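Local coordinates for SAM-dependent methyltransferase (Pyrococcus horikoshii, PDB 1WZN), which probably transfers the methyl group of S-adenosylmethionine to a substrate not yet identified, and is seen here with the spent cofactor S-adenosyl-L-homocysteine bound, at residues 183-188 / 205-210; 126-131 / 221-226; 164-169 / 191-196; 58-63 / 86-91. One frame throughout, in Å; residues are numbered along the deposited sequence.

Contact 1 (183-188 / 205-210); sequences LRFKRL and DELNIY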
loop_
_atom_site.group_PDB
_atom_site.type_symbol
_atom_site.label_atom_id
_atom_site.label_comp_id
_atom_site.label_asym_id
_atom_site.label_seq_id
_atom_site.Cartn_x
_atom_site.Cartn_y
_atom_site.Cartn_z
ATOM N N LEU A 183 18.647 -5.688 11.382
ATOM C CA LEU A 183 17.641 -6.214 10.473
ATOM C C LEU A 183 17.638 -7.725 10.649
ATOM O O LEU A 183 18.695 -8.345 10.758
ATOM C CB LEU A 183 17.995 -5.845 9.025
ATOM C CG LEU A 183 17.073 -6.292 7.883
ATOM C CD1 LEU A 183 17.322 -5.422 6.661
ATOM C CD2 LEU A 183 17.310 -7.755 7.555
ATOM N N ARG A 184 16.451 -8.313 10.720
ATOM C CA ARG A 184 16.338 -9.758 10.840
ATOM C C ARG A 184 15.892 -10.228 9.467
ATOM O O ARG A 184 14.777 -9.932 9.041
ATOM C CB ARG A 184 15.292 -10.138 11.889
ATOM C CG ARG A 184 15.661 -9.734 13.303
ATOM C CD ARG A 184 16.897 -10.473 13.776
ATOM N NE ARG A 184 16.732 -11.923 13.704
ATOM C CZ ARG A 184 17.607 -12.799 14.191
ATOM N NH1 ARG A 184 18.711 -12.376 14.791
ATOM N NH2 ARG A 184 17.378 -14.100 14.079
ATOM N N PHE A 185 16.777 -10.929 8.767
ATOM C CA PHE A 185 16.467 -11.427 7.437
ATOM C C PHE A 185 15.956 -12.854 7.524
ATOM O O PHE A 185 16.676 -13.765 7.943
ATOM C CB PHE A 185 17.703 -11.379 6.544
ATOM C CG PHE A 185 17.461 -11.928 5.169
ATOM C CD1 PHE A 185 16.482 -11.375 4.353
ATOM C CD2 PHE A 185 18.186 -13.019 4.705
ATOM C CE1 PHE A 185 16.223 -11.900 3.090
ATOM C CE2 PHE A 185 17.938 -13.556 3.445
ATOM C CZ PHE A 185 16.953 -12.995 2.634
ATOM N N LYS A 186 14.714 -13.047 7.111
ATOM C CA LYS A 186 14.104 -14.361 7.176
ATOM C C LYS A 186 13.716 -14.854 5.795
ATOM O O LYS A 186 13.194 -14.106 4.975
ATOM C CB LYS A 186 12.889 -14.302 8.109
ATOM C CG LYS A 186 13.268 -13.822 9.516
ATOM C CD LYS A 186 12.060 -13.438 10.343
ATOM C CE LYS A 186 12.468 -12.886 11.703
ATOM N NZ LYS A 186 13.141 -13.900 12.565
ATOM N N ARG A 187 13.994 -16.126 5.545
ATOM C CA ARG A 187 13.691 -16.729 4.263
ATOM C C ARG A 187 13.304 -18.190 4.438
ATOM O O ARG A 187 14.078 -18.993 4.956
ATOM C CB ARG A 187 14.907 -16.604 3.338
ATOM C CG ARG A 187 14.894 -17.524 2.125
ATOM C CD ARG A 187 16.090 -17.237 1.227
ATOM N NE ARG A 187 15.961 -15.942 0.563
ATOM C CZ ARG A 187 16.949 -15.329 -0.082
ATOM N NH1 ARG A 187 18.151 -15.886 -0.144
ATOM N NH2 ARG A 187 16.732 -14.167 -0.682
ATOM N N LEU A 188 12.085 -18.521 4.033
ATOM C CA LEU A 188 11.616 -19.892 4.110
ATOM C C LEU A 188 11.862 -20.511 2.743
ATOM O O LEU A 188 11.369 -20.006 1.735
ATOM C CB LEU A 188 10.120 -19.936 4.420
ATOM C CG LEU A 188 9.494 -21.334 4.368
ATOM C CD1 LEU A 188 10.059 -22.203 5.501
ATOM C CD2 LEU A 188 7.984 -21.216 4.488
ATOM N N ASP A 205 18.875 -14.783 9.841
ATOM C CA ASP A 205 20.131 -14.149 10.222
ATOM C C ASP A 205 19.954 -12.719 10.686
ATOM O O ASP A 205 19.130 -11.982 10.152
ATOM C CB ASP A 205 21.106 -14.133 9.047
ATOM C CG ASP A 205 21.443 -15.517 8.543
ATOM O OD1 ASP A 205 21.612 -16.430 9.377
ATOM O OD2 ASP A 205 21.552 -15.677 7.311
ATOM N N GLU A 206 20.751 -12.329 11.673
ATOM C CA GLU A 206 20.712 -10.968 12.178
ATOM C C GLU A 206 21.719 -10.167 11.362
ATOM O O GLU A 206 22.903 -10.512 11.317
ATOM C CB GLU A 206 21.108 -10.925 13.653
ATOM C CG GLU A 206 21.092 -9.514 14.224
ATOM C CD GLU A 206 21.543 -9.457 15.670
ATOM O OE1 GLU A 206 22.745 -9.674 15.929
ATOM O OE2 GLU A 206 20.692 -9.194 16.546
ATOM N N LEU A 207 21.255 -9.110 10.709
ATOM C CA LEU A 207 22.137 -8.288 9.893
ATOM C C LEU A 207 22.216 -6.871 10.431
ATOM O O LEU A 207 21.352 -6.437 11.193
ATOM C CB LEU A 207 21.650 -8.275 8.441
ATOM C CG LEU A 207 21.598 -9.660 7.787
ATOM C CD1 LEU A 207 21.033 -9.540 6.383
ATOM C CD2 LEU A 207 22.997 -10.271 7.754
ATOM N N ASN A 208 23.253 -6.155 10.015
ATOM C CA ASN A 208 23.488 -4.787 10.458
ATOM C C ASN A 208 23.288 -3.807 9.311
ATOM O O ASN A 208 23.738 -4.049 8.191
ATOM C CB ASN A 208 24.911 -4.687 11.003
ATOM C CG ASN A 208 25.122 -5.571 12.213
ATOM O OD1 ASN A 208 24.830 -5.176 13.341
ATOM N ND2 ASN A 208 25.609 -6.786 11.982
ATOM N N ILE A 209 22.613 -2.701 9.601
ATOM C CA ILE A 209 22.321 -1.676 8.604
ATOM C C ILE A 209 23.319 -0.522 8.665
ATOM O O ILE A 209 23.511 0.088 9.720
ATOM C CB ILE A 209 20.907 -1.105 8.816
ATOM C CG1 ILE A 209 19.887 -2.246 8.838
ATOM C CG2 ILE A 209 20.580 -0.105 7.710
ATOM C CD1 ILE A 209 18.489 -1.812 9.270
ATOM N N TYR A 210 23.927 -0.222 7.521
ATOM C CA TYR A 210 24.917 0.845 7.408
ATOM C C TYR A 210 24.625 1.749 6.218
ATOM O O TYR A 210 24.119 1.288 5.195
ATOM C CB TYR A 210 26.312 0.255 7.191
ATOM C CG TYR A 210 26.873 -0.554 8.333
ATOM C CD1 TYR A 210 27.356 0.066 9.482
ATOM C CD2 TYR A 210 26.962 -1.943 8.245
ATOM C CE1 TYR A 210 27.923 -0.675 10.514
ATOM C CE2 TYR A 210 27.521 -2.694 9.271
ATOM C CZ TYR A 210 28.001 -2.051 10.402
ATOM O OH TYR A 210 28.545 -2.793 11.421
#
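The open end of the antiparallel hairpin of strands 182-192 and 198-208 is formed by L183, R184 and F185 pairing with L207, E206 and D205. Two hydrogen-bonded pairs flank one non-hydrogen-bonded pair. L207 N meets L183 O at 2.7 Å in a nearly straight bond (173°), and F185 N meets D205 O at 2.9 Å. The face of L183, F185 and L207 is mainly apolar, with D205 at its end. The leucines suit it by setting branched apolar surface beside F185, CD1 of L207 resting on CB of F185 at 3.8 Å; I209, just past the strand, reaches back with CG1 to CB of L183 at 4.1 Å. R184 and E206 share the other face. The R184 chain folds back at chi2 and chi3 (-64° and -57°), which lays its guanidinium over the backbone of D205 and E206. The E206 carboxylate stays beyond salt-bridge range, OE2 lying 4.1 Å from NH1 of R184; the salt-bridge partner of R184 is D204. D205 turns its carboxylate to Y2 N and Y118 OH, tying the strand to the N-terminal residues and to the loop of Y118. On its other edge strand 182-192 is bonded to strand 166-177, and past I209 the chain leads to helix 212-219, on which Y210 packs.

Contact 2 (126-131 / 221-226); sequences KLFSKV and KYFEKV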
loop_
_atom_site.group_PDB
_atom_site.type_symbol
_atom_site.label_atom_id
_atom_site.label_comp_id
_atom_site.label_asym_id
_atom_site.label_seq_id
_atom_site.Cartn_x
_atom_site.Cartn_y
_atom_site.Cartn_z
ATOM N N LYS A 126 37.301 -4.237 13.192
ATOM C CA LYS A 126 38.306 -5.288 13.312
ATOM C C LYS A 126 38.615 -5.858 11.933
ATOM O O LYS A 126 39.769 -6.131 11.605
ATOM C CB LYS A 126 37.811 -6.408 14.228
ATOM C CG LYS A 126 38.819 -7.541 14.402
ATOM C CD LYS A 126 38.330 -8.599 15.382
ATOM C CE LYS A 126 39.408 -9.642 15.642
ATOM N NZ LYS A 126 38.962 -10.695 16.606
ATOM N N LEU A 127 37.569 -6.047 11.135
ATOM C CA LEU A 127 37.725 -6.571 9.780
ATOM C C LEU A 127 38.572 -5.637 8.919
ATOM O O LEU A 127 39.526 -6.072 8.274
ATOM C CB LEU A 127 36.353 -6.756 9.115
ATOM C CG LEU A 127 36.375 -7.175 7.636
ATOM C CD1 LEU A 127 37.066 -8.528 7.491
ATOM C CD2 LEU A 127 34.949 -7.245 7.100
ATOM N N PHE A 128 38.211 -4.358 8.896
ATOM C CA PHE A 128 38.937 -3.379 8.099
ATOM C C PHE A 128 40.398 -3.311 8.529
ATOM O O PHE A 128 41.289 -3.132 7.699
ATOM C CB PHE A 128 38.309 -1.984 8.224
ATOM C CG PHE A 128 36.941 -1.856 7.593
ATOM C CD1 PHE A 128 36.503 -2.758 6.631
ATOM C CD2 PHE A 128 36.105 -0.801 7.943
ATOM C CE1 PHE A 128 35.253 -2.609 6.024
ATOM C CE2 PHE A 128 34.860 -0.645 7.345
ATOM C CZ PHE A 128 34.432 -1.550 6.384
ATOM N N SER A 129 40.637 -3.440 9.829
ATOM C CA SER A 129 41.998 -3.398 10.353
ATOM C C SER A 129 42.801 -4.593 9.828
ATOM O O SER A 129 43.953 -4.440 9.413
ATOM C CB SER A 129 41.979 -3.423 11.881
ATOM O OG SER A 129 43.285 -3.223 12.392
ATOM N N LYS A 130 42.193 -5.777 9.851
ATOM C CA LYS A 130 42.856 -6.987 9.367
ATOM C C LYS A 130 43.082 -6.930 7.856
ATOM O O LYS A 130 44.090 -7.433 7.353
ATOM C CB LYS A 130 42.033 -8.234 9.710
ATOM C CG LYS A 130 41.736 -8.418 11.190
ATOM C CD LYS A 130 42.996 -8.706 11.981
ATOM C CE LYS A 130 42.757 -9.784 13.029
ATOM N NZ LYS A 130 43.976 -10.608 13.253
ATOM N N VAL A 131 42.142 -6.324 7.136
ATOM C CA VAL A 131 42.251 -6.194 5.687
ATOM C C VAL A 131 43.421 -5.271 5.344
ATOM O O VAL A 131 44.226 -5.573 4.459
ATOM C CB VAL A 131 40.941 -5.626 5.067
ATOM C CG1 VAL A 131 41.180 -5.210 3.625
ATOM C CG2 VAL A 131 39.839 -6.689 5.127
ATOM N N LYS A 221 39.551 5.120 8.690
ATOM C CA LYS A 221 40.422 4.939 9.838
ATOM C C LYS A 221 41.512 3.898 9.554
ATOM O O LYS A 221 42.486 3.802 10.300
ATOM C CB LYS A 221 39.590 4.489 11.042
ATOM C CG LYS A 221 38.362 5.361 11.329
ATOM C CD LYS A 221 37.555 4.809 12.503
ATOM C CE LYS A 221 36.392 5.727 12.872
ATOM N NZ LYS A 221 36.853 7.092 13.268
ATOM N N TYR A 222 41.364 3.144 8.466
ATOM C CA TYR A 222 42.317 2.078 8.145
ATOM C C TYR A 222 42.980 2.133 6.771
ATOM O O TYR A 222 43.956 1.426 6.522
ATOM C CB TYR A 222 41.614 0.729 8.318
ATOM C CG TYR A 222 41.037 0.549 9.699
ATOM C CD1 TYR A 222 41.856 0.238 10.781
ATOM C CD2 TYR A 222 39.674 0.756 9.940
ATOM C CE1 TYR A 222 41.343 0.138 12.064
ATOM C CE2 TYR A 222 39.149 0.658 11.227
ATOM C CZ TYR A 222 39.990 0.350 12.283
ATOM O OH TYR A 222 39.487 0.253 13.560
ATOM N N PHE A 223 42.445 2.956 5.877
ATOM C CA PHE A 223 42.999 3.100 4.534
ATOM C C PHE A 223 43.320 4.568 4.310
ATOM O O PHE A 223 42.609 5.442 4.809
ATOM C CB PHE A 223 41.979 2.637 3.495
ATOM C CG PHE A 223 41.510 1.231 3.703
ATOM C CD1 PHE A 223 42.242 0.160 3.201
ATOM C CD2 PHE A 223 40.352 0.973 4.434
ATOM C CE1 PHE A 223 41.830 -1.150 3.424
ATOM C CE2 PHE A 223 39.930 -0.340 4.666
ATOM C CZ PHE A 223 40.671 -1.402 4.160
ATOM N N GLU A 224 44.376 4.847 3.555
ATOM C CA GLU A 224 44.739 6.233 3.300
ATOM C C GLU A 224 43.609 6.973 2.609
ATOM O O GLU A 224 43.302 8.117 2.947
ATOM C CB GLU A 224 45.982 6.332 2.427
ATOM C CG GLU A 224 46.439 7.771 2.265
ATOM C CD GLU A 224 47.665 7.904 1.404
ATOM O OE1 GLU A 224 47.604 7.502 0.224
ATOM O OE2 GLU A 224 48.687 8.414 1.909
ATOM N N LYS A 225 42.999 6.319 1.628
ATOM C CA LYS A 225 41.900 6.926 0.899
ATOM C C LYS A 225 40.757 5.943 0.716
ATOM O O LYS A 225 40.975 4.754 0.469
ATOM C CB LYS A 225 42.372 7.423 -0.466
ATOM C CG LYS A 225 41.290 8.155 -1.238
ATOM C CD LYS A 225 41.850 8.929 -2.412
ATOM C CE LYS A 225 40.768 9.796 -3.031
ATOM N NZ LYS A 225 40.133 10.680 -2.009
ATOM N N VAL A 226 39.535 6.447 0.844
ATOM C CA VAL A 226 38.353 5.614 0.684
ATOM C C VAL A 226 37.434 6.274 -0.325
ATOM O O VAL A 226 37.259 7.495 -0.319
ATOM C CB VAL A 226 37.588 5.444 2.015
ATOM C CG1 VAL A 226 36.288 4.685 1.776
ATOM C CG2 VAL A 226 38.439 4.689 3.013
#
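Y222 lays one face of its ring against the helix 121-134, over the backbone between F128 and S129, and F223 follows it into the interior. In the close part aromatic rings meet the helix backbone and small side chains. CD2 of Y222 comes within 3.5 Å of CB of F128, and S129 N lies 3.9 Å above the Y222 ring plane, offset toward its rim. Serine suits this turn of the helix because its whole side chain is short: CB, 3.6 Å from CE1 of Y222, and OG lie by the ring without holding it off the helix. With CG beside its own backbone N (chi1 -56°), F223 swings its ring toward the helix; CG1 of V131 meets the ring edge in its plane, 3.9 Å from CZ of F223. F128 sends its own ring away from this meeting, onto V215, L218 and A219 of helix 212-219.

Toward solvent the contact thins out. K126 and K221 are exposed and do not touch across it; CB of K221 lies over the opposite face of the Y222 ring, 3.8 Å above the plane, and the rest of its side chain leads away. No hydrogen bond joins the two segments. Their adhesion therefore rests on dispersion and on burying apolar surface, with Y222 marking the passage from buried phenylalanines to charged exterior.

Contact 3 (164-169 / 191-196); sequences GEEKLV and ILRPNG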
loop_
_atom_site.group_PDB
_atom_site.type_symbol
_atom_site.label_atom_id
_atom_site.label_comp_id
_atom_site.label_asym_id
_atom_site.label_seq_id
_atom_site.Cartn_x
_atom_site.Cartn_y
_atom_site.Cartn_z
ATOM N N GLY A 164 17.618 -29.152 -10.954
ATOM C CA GLY A 164 17.333 -30.503 -11.400
ATOM C C GLY A 164 15.834 -30.737 -11.371
ATOM O O GLY A 164 15.069 -29.956 -11.939
ATOM N N GLU A 165 15.409 -31.794 -10.690
ATOM C CA GLU A 165 13.991 -32.121 -10.593
ATOM C C GLU A 165 13.319 -31.451 -9.397
ATOM O O GLU A 165 12.103 -31.574 -9.208
ATOM C CB GLU A 165 13.810 -33.632 -10.476
ATOM C CG GLU A 165 14.361 -34.413 -11.651
ATOM C CD GLU A 165 14.061 -35.896 -11.542
ATOM O OE1 GLU A 165 12.864 -36.259 -11.507
ATOM O OE2 GLU A 165 15.021 -36.696 -11.489
ATOM N N GLU A 166 14.106 -30.748 -8.590
ATOM C CA GLU A 166 13.559 -30.087 -7.414
ATOM C C GLU A 166 13.190 -28.635 -7.668
ATOM O O GLU A 166 13.944 -27.880 -8.285
ATOM C CB GLU A 166 14.552 -30.183 -6.255
ATOM C CG GLU A 166 14.885 -31.618 -5.859
ATOM C CD GLU A 166 15.659 -31.712 -4.557
ATOM O OE1 GLU A 166 16.651 -30.975 -4.401
ATOM O OE2 GLU A 166 15.281 -32.532 -3.690
ATOM N N LYS A 167 12.015 -28.244 -7.193
ATOM C CA LYS A 167 11.562 -26.880 -7.362
ATOM C C LYS A 167 11.633 -26.179 -6.017
ATOM O O LYS A 167 11.247 -26.737 -4.984
ATOM C CB LYS A 167 10.138 -26.863 -7.924
ATOM C CG LYS A 167 10.094 -27.423 -9.342
ATOM C CD LYS A 167 8.698 -27.516 -9.906
ATOM C CE LYS A 167 8.737 -28.195 -11.276
ATOM N NZ LYS A 167 7.368 -28.438 -11.823
ATOM N N LEU A 168 12.159 -24.964 -6.029
ATOM C CA LEU A 168 12.282 -24.211 -4.792
ATOM C C LEU A 168 11.316 -23.043 -4.762
ATOM O O LEU A 168 11.279 -22.245 -5.694
ATOM C CB LEU A 168 13.715 -23.689 -4.630
ATOM C CG LEU A 168 14.780 -24.648 -4.089
ATOM C CD1 LEU A 168 14.947 -25.845 -5.013
ATOM C CD2 LEU A 168 16.099 -23.893 -3.955
ATOM N N VAL A 169 10.512 -22.965 -3.705
ATOM C CA VAL A 169 9.595 -21.845 -3.536
ATOM C C VAL A 169 10.171 -21.117 -2.338
ATOM O O VAL A 169 10.297 -21.688 -1.249
ATOM C CB VAL A 169 8.158 -22.294 -3.242
ATOM C CG1 VAL A 169 7.294 -21.080 -2.910
ATOM C CG2 VAL A 169 7.593 -23.009 -4.459
ATOM N N ILE A 191 11.528 -27.014 -0.620
ATOM C CA ILE A 191 12.077 -27.808 -1.718
ATOM C C ILE A 191 11.071 -28.889 -2.084
ATOM O O ILE A 191 10.845 -29.826 -1.317
ATOM C CB ILE A 191 13.417 -28.446 -1.296
ATOM C CG1 ILE A 191 14.365 -27.341 -0.817
ATOM C CG2 ILE A 191 14.057 -29.193 -2.468
ATOM C CD1 ILE A 191 15.707 -27.850 -0.330
ATOM N N LEU A 192 10.471 -28.744 -3.260
ATOM C CA LEU A 192 9.450 -29.666 -3.744
ATOM C C LEU A 192 9.947 -30.720 -4.719
ATOM O O LEU A 192 10.566 -30.396 -5.731
ATOM C CB LEU A 192 8.322 -28.887 -4.432
ATOM C CG LEU A 192 7.303 -28.126 -3.583
ATOM C CD1 LEU A 192 8.013 -27.204 -2.606
ATOM C CD2 LEU A 192 6.371 -27.342 -4.511
ATOM N N ARG A 193 9.660 -31.979 -4.406
ATOM C CA ARG A 193 10.023 -33.091 -5.275
ATOM C C ARG A 193 8.828 -33.350 -6.198
ATOM O O ARG A 193 7.704 -32.940 -5.897
ATOM C CB ARG A 193 10.346 -34.338 -4.447
ATOM C CG ARG A 193 11.582 -34.165 -3.567
ATOM C CD ARG A 193 12.139 -35.498 -3.109
ATOM N NE ARG A 193 12.561 -36.319 -4.243
ATOM C CZ ARG A 193 13.566 -36.015 -5.059
ATOM N NH1 ARG A 193 14.270 -34.905 -4.876
ATOM N NH2 ARG A 193 13.867 -36.825 -6.068
ATOM N N PRO A 194 9.060 -34.018 -7.339
ATOM C CA PRO A 194 8.022 -34.338 -8.324
ATOM C C PRO A 194 6.744 -34.957 -7.760
ATOM O O PRO A 194 5.645 -34.611 -8.192
ATOM C CB PRO A 194 8.744 -35.278 -9.286
ATOM C CG PRO A 194 10.138 -34.727 -9.282
ATOM C CD PRO A 194 10.379 -34.491 -7.801
ATOM N N ASN A 195 6.886 -35.862 -6.796
ATOM C CA ASN A 195 5.725 -36.524 -6.207
ATOM C C ASN A 195 5.011 -35.681 -5.146
ATOM O O ASN A 195 4.056 -36.143 -4.520
ATOM C CB ASN A 195 6.131 -37.869 -5.601
ATOM C CG ASN A 195 7.089 -37.720 -4.436
ATOM O OD1 ASN A 195 7.421 -36.608 -4.024
ATOM N ND2 ASN A 195 7.537 -38.848 -3.894
ATOM N N GLY A 196 5.478 -34.455 -4.934
ATOM C CA GLY A 196 4.833 -33.595 -3.953
ATOM C C GLY A 196 5.472 -33.557 -2.576
ATOM O O GLY A 196 5.119 -32.707 -1.757
HETATM O O HOH W 1 9.714 -30.931 -8.286
#
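Strands 166-177 and 182-192 pair antiparallel at this end of their hairpin, K167 and L192 forming a hydrogen-bonded pair (L192 N to K167 O 2.8 Å, K167 N to L192 O 3.0 Å) and L168 and I191 the non-hydrogen-bonded pair beside it.

E166 carries the side-chain contact. Its CG lies beside the backbone N (chi1 -60°) and the chain runs on extended, taking the carboxylate across I191, whose CG2 is 3.6 Å from CD of E166. OE2 of E166 forms a salt bridge with NH1 of R193 at 2.8 Å, meeting the guanidinium at its edge, though the hydrogen bond is weak because it is bent to 121°. The planes stand 61° apart, so this is no flat two-pronged pairing. OE1 turns to Y11 OH, giving each oxygen its own partner. CG of P194 lies beside E165, 3.8 Å from OE1.

Beyond K167 the strands part, and a water takes over, donating to E165 O and to L192 O. Residues 193-196 then form a type I turn closed by G196 N to R193 O; proline's restricted phi suits P194 to the second position, and G196 takes a positive phi.

Strand 157-163 lies along the far edge of 166-177, where L168 bonds to E161, and strand 198-208 flanks 182-192. L188 of a neighbouring subunit packs on V169 and L192.

Contact 4 (58-63 / 86-91); sequences ELAERG and RNLKIE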
loop_
_atom_site.group_PDB
_atom_site.type_symbol
_atom_site.label_atom_id
_atom_site.label_comp_id
_atom_site.label_asym_id
_atom_site.label_seq_id
_atom_site.Cartn_x
_atom_site.Cartn_y
_atom_site.Cartn_z
ATOM N N GLU A 58 35.262 -16.251 -11.366
ATOM C CA GLU A 58 35.288 -15.305 -12.479
ATOM C C GLU A 58 36.637 -14.572 -12.489
ATOM O O GLU A 58 37.249 -14.380 -13.547
ATOM C CB GLU A 58 34.122 -14.315 -12.353
ATOM C CG GLU A 58 34.029 -13.273 -13.466
ATOM C CD GLU A 58 33.979 -13.872 -14.866
ATOM O OE1 GLU A 58 33.396 -14.963 -15.041
ATOM O OE2 GLU A 58 34.510 -13.231 -15.800
ATOM N N LEU A 59 37.105 -14.170 -11.308
ATOM C CA LEU A 59 38.398 -13.495 -11.192
ATOM C C LEU A 59 39.517 -14.459 -11.601
ATOM O O LEU A 59 40.451 -14.078 -12.308
ATOM C CB LEU A 59 38.622 -13.017 -9.747
ATOM C CG LEU A 59 37.920 -11.703 -9.364
ATOM C CD1 LEU A 59 37.815 -11.547 -7.849
ATOM C CD2 LEU A 59 38.711 -10.547 -9.969
ATOM N N ALA A 60 39.424 -15.708 -11.156
ATOM C CA ALA A 60 40.444 -16.704 -11.496
ATOM C C ALA A 60 40.500 -16.924 -13.002
ATOM O O ALA A 60 41.577 -17.015 -13.594
ATOM C CB ALA A 60 40.145 -18.027 -10.796
ATOM N N GLU A 61 39.329 -17.020 -13.614
ATOM C CA GLU A 61 39.240 -17.239 -15.050
ATOM C C GLU A 61 39.994 -16.163 -15.828
ATOM O O GLU A 61 40.440 -16.365 -16.952
ATOM C CB GLU A 61 37.759 -17.226 -15.445
ATOM C CG GLU A 61 37.532 -17.682 -16.890
ATOM C CD GLU A 61 36.045 -17.748 -17.184
ATOM O OE1 GLU A 61 35.354 -18.529 -16.540
ATOM O OE2 GLU A 61 35.599 -17.045 -18.086
ATOM N N ARG A 62 40.094 -14.968 -15.205
ATOM C CA ARG A 62 40.702 -13.838 -15.901
ATOM C C ARG A 62 42.212 -13.713 -15.629
ATOM O O ARG A 62 42.878 -12.792 -16.085
ATOM C CB ARG A 62 39.976 -12.560 -15.469
ATOM C CG ARG A 62 38.528 -12.506 -15.970
ATOM C CD ARG A 62 37.852 -11.174 -15.616
ATOM N NE ARG A 62 36.396 -11.265 -15.784
ATOM C CZ ARG A 62 35.735 -10.139 -16.118
ATOM N NH1 ARG A 62 36.393 -9.004 -16.285
ATOM N NH2 ARG A 62 34.410 -10.176 -16.288
ATOM N N GLY A 63 42.748 -14.656 -14.826
ATOM C CA GLY A 63 44.206 -14.733 -14.675
ATOM C C GLY A 63 44.690 -14.310 -13.281
ATOM O O GLY A 63 45.864 -14.380 -12.944
ATOM N N ARG A 86 36.077 -26.451 -13.899
ATOM C CA ARG A 86 36.492 -25.426 -14.846
ATOM C C ARG A 86 38.007 -25.309 -14.994
ATOM O O ARG A 86 38.498 -24.435 -15.703
ATOM C CB ARG A 86 35.866 -24.085 -14.441
ATOM C CG ARG A 86 34.335 -24.118 -14.506
ATOM C CD ARG A 86 33.672 -22.956 -13.750
ATOM N NE ARG A 86 34.104 -21.641 -14.217
ATOM C CZ ARG A 86 33.592 -20.490 -13.783
ATOM N NH1 ARG A 86 32.625 -20.491 -12.872
ATOM N NH2 ARG A 86 34.054 -19.341 -14.249
ATOM N N ASN A 87 38.736 -26.215 -14.346
ATOM C CA ASN A 87 40.199 -26.232 -14.407
ATOM C C ASN A 87 40.824 -24.935 -13.899
ATOM O O ASN A 87 41.851 -24.480 -14.411
ATOM C CB ASN A 87 40.673 -26.486 -15.841
ATOM C CG ASN A 87 40.158 -27.798 -16.399
ATOM O OD1 ASN A 87 40.327 -28.854 -15.791
ATOM N ND2 ASN A 87 39.529 -27.736 -17.563
ATOM N N LEU A 88 40.201 -24.344 -12.888
ATOM C CA LEU A 88 40.705 -23.109 -12.315
ATOM C C LEU A 88 41.441 -23.457 -11.033
ATOM O O LEU A 88 40.966 -24.261 -10.231
ATOM C CB LEU A 88 39.546 -22.145 -12.039
ATOM C CG LEU A 88 38.846 -21.671 -13.319
ATOM C CD1 LEU A 88 37.588 -20.870 -12.982
ATOM C CD2 LEU A 88 39.823 -20.831 -14.142
ATOM N N LYS A 89 42.617 -22.869 -10.864
ATOM C CA LYS A 89 43.431 -23.123 -9.689
ATOM C C LYS A 89 43.221 -22.010 -8.668
ATOM O O LYS A 89 43.679 -20.881 -8.858
ATOM C CB LYS A 89 44.907 -23.214 -10.091
ATOM C CG LYS A 89 45.207 -24.351 -11.062
ATOM C CD LYS A 89 46.705 -24.505 -11.312
ATOM C CE LYS A 89 46.985 -25.702 -12.218
ATOM N NZ LYS A 89 48.441 -25.902 -12.464
ATOM N N ILE A 90 42.505 -22.337 -7.600
ATOM C CA ILE A 90 42.210 -21.377 -6.541
ATOM C C ILE A 90 42.457 -22.050 -5.204
ATOM O O ILE A 90 42.125 -23.218 -5.021
ATOM C CB ILE A 90 40.721 -20.930 -6.574
ATOM C CG1 ILE A 90 40.412 -20.235 -7.904
ATOM C CG2 ILE A 90 40.425 -20.008 -5.387
ATOM C CD1 ILE A 90 38.922 -19.995 -8.155
ATOM N N GLU A 91 43.054 -21.319 -4.275
ATOM C CA GLU A 91 43.301 -21.863 -2.953
ATOM C C GLU A 91 42.110 -21.480 -2.068
ATOM O O GLU A 91 41.930 -20.307 -1.731
ATOM C CB GLU A 91 44.602 -21.290 -2.370
ATOM C CG GLU A 91 44.817 -21.613 -0.895
ATOM C CD GLU A 91 46.164 -21.143 -0.373
ATOM O OE1 GLU A 91 46.671 -20.105 -0.853
ATOM O OE2 GLU A 91 46.708 -21.808 0.534
HETATM O O HOH W 2 32.239 -17.122 -13.904
HETATM O O HOH W 3 35.099 -21.422 -16.952
#
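Extended torsions carry E61 outward from the end of helix 54-61 (chi1 -170°), while a bend at chi3 (57°) turns the R86 guanidinium to meet it. R86 NH2 binds E61 OE1 at 2.8 Å in a salt bridge, with the acid approached nearly along its C-O axis and the two planes 67° apart. One water spans E61 OE1 and R86 NE; a second joins R86 NH2 to E58 OE1, so the long, many-armed arginine serves two acids of the helix. E58 OE2 is gripped side-on by R62 NE (2.7 Å) and NH2. Beneath these charges lies an apolar patch: CB of A60 meets CD1 of I90 at 3.5 Å, and CD2 of L88 sits 3.8 Å from CA of E61. Alanine's short side chain lets the loop come this close. N87 and G63, both of positive phi, end helices 73-85 and 54-61 in Schellman motifs. From I90 the chain enters edge strand 91-94, beside strand 65-70, while helix 23-36 flanks E58 and R62.

In the fold
Contact 4 comes first along the chain, within the methyltransferase domain, where it joins the end of helix 54-61 to the loop leading into edge strand 91-94. Contact 2 closes a much longer loop, bringing helix 121-134 to the entry of 225-230, the edge strand at the other end of the same seven-stranded sheet; their centres are 27 Å apart. Contacts 1 and 3 both lie inside that loop, in the four-stranded antiparallel sheet inserted there. They share strand 182-192, with centres 26 Å apart. Contact 3 is the remote one, 45 Å from contact 2 between centres, whereas the side chain of D205 in contact 1 is about 8 Å from the bound S-adenosyl-L-homocysteine. The inserted sheet thus runs from the neighbourhood of the cofactor outward, meeting other subunits at both contacts.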